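Local coordinates for protein telomerase reverse transcriptase (Candida albicans SC5314, PDB 6ZDQ) that probably elongates telomeres as a reverse transcriptase, adding simple sequence repeats to chromosome ends by copying a template within its own RNA component, at residues S176-T181 with Y193-L198. Numbering follows the deposited sequence.
Sequences SFWYIT and YFPQYL
Tyr179 and Phe194 face each other as the hydrogen-bonded pair of two antiparallel strands. Tyr179 N donates to Phe194 O at 2.7 Å, nearly straight onto the carbonyl (C=O...N angle 165°), while the return bond from Phe194 N to Tyr179 O is longer, 3.3 Å, with the donor above the carbonyl plane. A third bond, Gln196 N to Phe177 O at 2.7 Å, carries the pairing past the strands, tying the first turn of helix 196-214 to the last residue of helix 148-177.

On one face of the ribbon Ile180 lies obliquely against the Tyr193 ring, Ile180 CG1 3.6 Å from Tyr193 CD2. The Trp178 side chain heads away from the other strand overall, but with CG anti to the carbonyl carbon (chi1 -62°) the CD1 edge of the indole stays against it, slanting across Tyr193: Trp178 CD1 sits 4.1 Å from Tyr193 CB, and the ring edge meets the backbone where Phe194 joins Pro195. Across the ribbon, Gln196 bends at chi2 (67°) and lays its amide over the first strand, Gln196 OE1 3.8 Å from Tyr179 CB.

Farther out, Val80 touches Trp178 and Ile77 touches Tyr193, both from helix 77-91; Trp199 stacks on Tyr179, and Pro236 packs on Phe194. The nearest atom lies about 15 Å from the bound RNA. The whole is a two-stranded antiparallel beta hairpin inserted between helix 148-177 and helix 196-214, within the telomerase RNA-binding domain.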
ATOM      1  N   SER A 176     -16.896 -17.057   2.724  1.00107.17           N
ATOM      2  CA  SER A 176     -18.217 -17.611   2.441  1.00115.58           C
ATOM      3  C   SER A 176     -19.296 -16.534   2.462  1.00101.53           C
ATOM      4  O   SER A 176     -20.260 -16.596   1.691  1.00101.10           O
ATOM      5  CB  SER A 176     -18.549 -18.715   3.445  1.00110.78           C
ATOM      6  OG  SER A 176     -17.597 -19.763   3.386  1.00125.99           O
ATOM      7  N   PHE A 177     -19.155 -15.543   3.341  1.00108.19           N
ATOM      8  CA  PHE A 177     -20.171 -14.512   3.508  1.00 97.69           C
ATOM      9  C   PHE A 177     -19.781 -13.154   2.944  1.00 85.68           C
ATOM     10  O   PHE A 177     -20.657 -12.425   2.475  1.00 99.35           O
ATOM     11  CB  PHE A 177     -20.517 -14.348   4.994  1.00 90.86           C
ATOM     12  CG  PHE A 177     -21.079 -15.590   5.627  1.00 96.64           C
ATOM     13  CD1 PHE A 177     -22.441 -15.843   5.597  1.00 86.14           C
ATOM     14  CD2 PHE A 177     -20.247 -16.504   6.253  1.00 95.32           C
ATOM     15  CE1 PHE A 177     -22.961 -16.982   6.179  1.00 86.33           C
ATOM     16  CE2 PHE A 177     -20.763 -17.647   6.837  1.00 84.83           C
ATOM     17  CZ  PHE A 177     -22.122 -17.885   6.798  1.00 85.10           C
ATOM     18  N   TRP A 178     -18.499 -12.794   2.959  1.00103.10           N
ATOM     19  CA  TRP A 178     -18.074 -11.462   2.557  1.00103.13           C
ATOM     20  C   TRP A 178     -16.967 -11.542   1.519  1.00100.85           C
ATOM     21  O   TRP A 178     -16.111 -12.430   1.573  1.00 87.01           O
ATOM     22  CB  TRP A 178     -17.580 -10.644   3.757  1.00 84.48           C
ATOM     23  CG  TRP A 178     -18.622 -10.392   4.800  1.00 94.56           C
ATOM     24  CD1 TRP A 178     -19.598  -9.438   4.774  1.00 86.01           C
ATOM     25  CD2 TRP A 178     -18.783 -11.096   6.036  1.00 90.17           C
ATOM     26  NE1 TRP A 178     -20.360  -9.510   5.915  1.00 86.13           N
ATOM     27  CE2 TRP A 178     -19.880 -10.520   6.706  1.00 84.82           C
ATOM     28  CE3 TRP A 178     -18.107 -12.162   6.640  1.00 95.80           C
ATOM     29  CZ2 TRP A 178     -20.316 -10.972   7.949  1.00 88.29           C
ATOM     30  CZ3 TRP A 178     -18.542 -12.610   7.873  1.00111.42           C
ATOM     31  CH2 TRP A 178     -19.636 -12.015   8.514  1.00 90.86           C
ATOM     32  N   TYR A 179     -16.998 -10.610   0.568  1.00 86.76           N
ATOM     33  CA  TYR A 179     -15.885 -10.386  -0.346  1.00106.24           C
ATOM     34  C   TYR A 179     -14.956  -9.363   0.300  1.00109.52           C
ATOM     35  O   TYR A 179     -15.313  -8.188   0.434  1.00104.24           O
ATOM     36  CB  TYR A 179     -16.380  -9.903  -1.707  1.00100.28           C
ATOM     37  CG  TYR A 179     -15.270  -9.545  -2.673  1.00107.52           C
ATOM     38  CD1 TYR A 179     -14.704 -10.506  -3.499  1.00113.20           C
ATOM     39  CD2 TYR A 179     -14.789  -8.244  -2.758  1.00101.85           C
ATOM     40  CE1 TYR A 179     -13.688 -10.182  -4.383  1.00104.71           C
ATOM     41  CE2 TYR A 179     -13.774  -7.912  -3.635  1.00 99.18           C
ATOM     42  CZ  TYR A 179     -13.229  -8.884  -4.446  1.00105.06           C
ATOM     43  OH  TYR A 179     -12.220  -8.553  -5.322  1.00113.96           O
ATOM     44  N   ILE A 180     -13.770  -9.807   0.700  1.00 86.07           N
ATOM     45  CA  ILE A 180     -12.821  -8.957   1.407  1.00 85.66           C
ATOM     46  C   ILE A 180     -11.879  -8.325   0.391  1.00101.36           C
ATOM     47  O   ILE A 180     -11.264  -9.028  -0.420  1.00114.49           O
ATOM     48  CB  ILE A 180     -12.040  -9.759   2.462  1.00 83.86           C
ATOM     49  CG1 ILE A 180     -12.990 -10.610   3.308  1.00 88.77           C
ATOM     50  CG2 ILE A 180     -11.247  -8.827   3.356  1.00 83.91           C
ATOM     51  CD1 ILE A 180     -13.054 -12.068   2.891  1.00 88.85           C
ATOM     52  N   THR A 181     -11.764  -6.999   0.432  1.00 98.14           N
ATOM     53  CA  THR A 181     -10.911  -6.275  -0.497  1.00103.81           C
ATOM     54  C   THR A 181     -10.278  -5.085   0.210  1.00110.46           C
ATOM     55  O   THR A 181     -10.789  -4.585   1.215  1.00112.35           O
ATOM     56  CB  THR A 181     -11.688  -5.793  -1.731  1.00106.08           C
ATOM     57  OG1 THR A 181     -10.806  -5.075  -2.603  1.00110.32           O
ATOM     58  CG2 THR A 181     -12.839  -4.885  -1.320  1.00 94.76           C
ATOM     59  N   TYR A 193     -15.573  -5.156   4.017  1.00101.70           N
ATOM     60  CA  TYR A 193     -16.242  -6.454   3.986  1.00 86.35           C
ATOM     61  C   TYR A 193     -17.606  -6.271   3.325  1.00 88.43           C
ATOM     62  O   TYR A 193     -18.595  -5.944   3.983  1.00109.98           O
ATOM     63  CB  TYR A 193     -16.369  -7.034   5.392  1.00 85.45           C
ATOM     64  CG  TYR A 193     -15.043  -7.378   6.031  1.00 96.15           C
ATOM     65  CD1 TYR A 193     -14.307  -6.415   6.710  1.00 91.66           C
ATOM     66  CD2 TYR A 193     -14.527  -8.665   5.955  1.00 93.12           C
ATOM     67  CE1 TYR A 193     -13.093  -6.726   7.296  1.00 84.23           C
ATOM     68  CE2 TYR A 193     -13.316  -8.985   6.537  1.00 88.10           C
ATOM     69  CZ  TYR A 193     -12.603  -8.012   7.205  1.00 86.97           C
ATOM     70  OH  TYR A 193     -11.395  -8.327   7.786  1.00 86.48           O
ATOM     71  N   PHE A 194     -17.652  -6.485   2.015  1.00 87.90           N
ATOM     72  CA  PHE A 194     -18.908  -6.402   1.275  1.00 96.50           C
ATOM     73  C   PHE A 194     -19.603  -7.758   1.281  1.00104.13           C
ATOM     74  O   PHE A 194     -18.964  -8.772   0.980  1.00115.77           O
ATOM     75  CB  PHE A 194     -18.666  -5.953  -0.160  1.00 90.08           C
ATOM     76  CG  PHE A 194     -18.265  -4.512  -0.283  1.00106.15           C
ATOM     77  CD1 PHE A 194     -19.227  -3.517  -0.323  1.00107.29           C
ATOM     78  CD2 PHE A 194     -16.930  -4.152  -0.354  1.00 96.73           C
ATOM     79  CE1 PHE A 194     -18.865  -2.189  -0.432  1.00119.47           C
ATOM     80  CE2 PHE A 194     -16.563  -2.823  -0.466  1.00102.49           C
ATOM     81  CZ  PHE A 194     -17.532  -1.842  -0.504  1.00101.85           C
ATOM     82  N   PRO A 195     -20.888  -7.818   1.635  1.00102.45           N
ATOM     83  CA  PRO A 195     -21.606  -9.097   1.595  1.00105.96           C
ATOM     84  C   PRO A 195     -21.533  -9.732   0.214  1.00 94.40           C
ATOM     85  O   PRO A 195     -21.644  -9.054  -0.808  1.00 99.54           O
ATOM     86  CB  PRO A 195     -23.041  -8.706   1.962  1.00 91.18           C
ATOM     87  CG  PRO A 195     -22.885  -7.473   2.788  1.00 91.37           C
ATOM     88  CD  PRO A 195     -21.720  -6.734   2.184  1.00103.38           C
ATOM     89  N   GLN A 196     -21.345 -11.055   0.199  1.00 91.58           N
ATOM     90  CA  GLN A 196     -21.059 -11.756  -1.049  1.00 94.43           C
ATOM     91  C   GLN A 196     -22.199 -11.612  -2.052  1.00103.15           C
ATOM     92  O   GLN A 196     -21.958 -11.365  -3.239  1.00127.76           O
ATOM     93  CB  GLN A 196     -20.775 -13.231  -0.764  1.00 89.28           C
ATOM     94  CG  GLN A 196     -19.997 -13.933  -1.865  1.00 96.66           C
ATOM     95  CD  GLN A 196     -18.576 -13.419  -1.996  1.00 97.87           C
ATOM     96  OE1 GLN A 196     -18.148 -13.011  -3.076  1.00129.07           O
ATOM     97  NE2 GLN A 196     -17.833 -13.442  -0.895  1.00 87.12           N
ATOM     98  N   TYR A 197     -23.446 -11.773  -1.601  1.00 99.62           N
ATOM     99  CA  TYR A 197     -24.573 -11.629  -2.517  1.00115.76           C
ATOM    100  C   TYR A 197     -24.705 -10.198  -3.026  1.00112.89           C
ATOM    101  O   TYR A 197     -25.097  -9.986  -4.178  1.00126.49           O
ATOM    102  CB  TYR A 197     -25.869 -12.088  -1.846  1.00 96.33           C
ATOM    103  CG  TYR A 197     -26.406 -11.143  -0.797  1.00 96.45           C
ATOM    104  CD1 TYR A 197     -25.849 -11.094   0.473  1.00114.39           C
ATOM    105  CD2 TYR A 197     -27.482 -10.310  -1.074  1.00 98.59           C
ATOM    106  CE1 TYR A 197     -26.342 -10.233   1.436  1.00125.81           C
ATOM    107  CE2 TYR A 197     -27.982  -9.448  -0.120  1.00105.91           C
ATOM    108  CZ  TYR A 197     -27.408  -9.412   1.134  1.00114.67           C
ATOM    109  OH  TYR A 197     -27.901  -8.553   2.089  1.00102.81           O
ATOM    110  N   LEU A 198     -24.388  -9.206  -2.187  1.00118.66           N
ATOM    111  CA  LEU A 198     -24.437  -7.817  -2.635  1.00107.60           C
ATOM    112  C   LEU A 198     -23.311  -7.508  -3.615  1.00123.72           C
ATOM    113  O   LEU A 198     -23.502  -6.743  -4.566  1.00127.12           O
ATOM    114  CB  LEU A 198     -24.372  -6.873  -1.435  1.00111.57           C
ATOM    115  CG  LEU A 198     -25.621  -6.778  -0.558  1.00111.59           C
ATOM    116  CD1 LEU A 198     -25.392  -5.815   0.598  1.00112.62           C
ATOM    117  CD2 LEU A 198     -26.816  -6.347  -1.387  1.00131.34           C
TER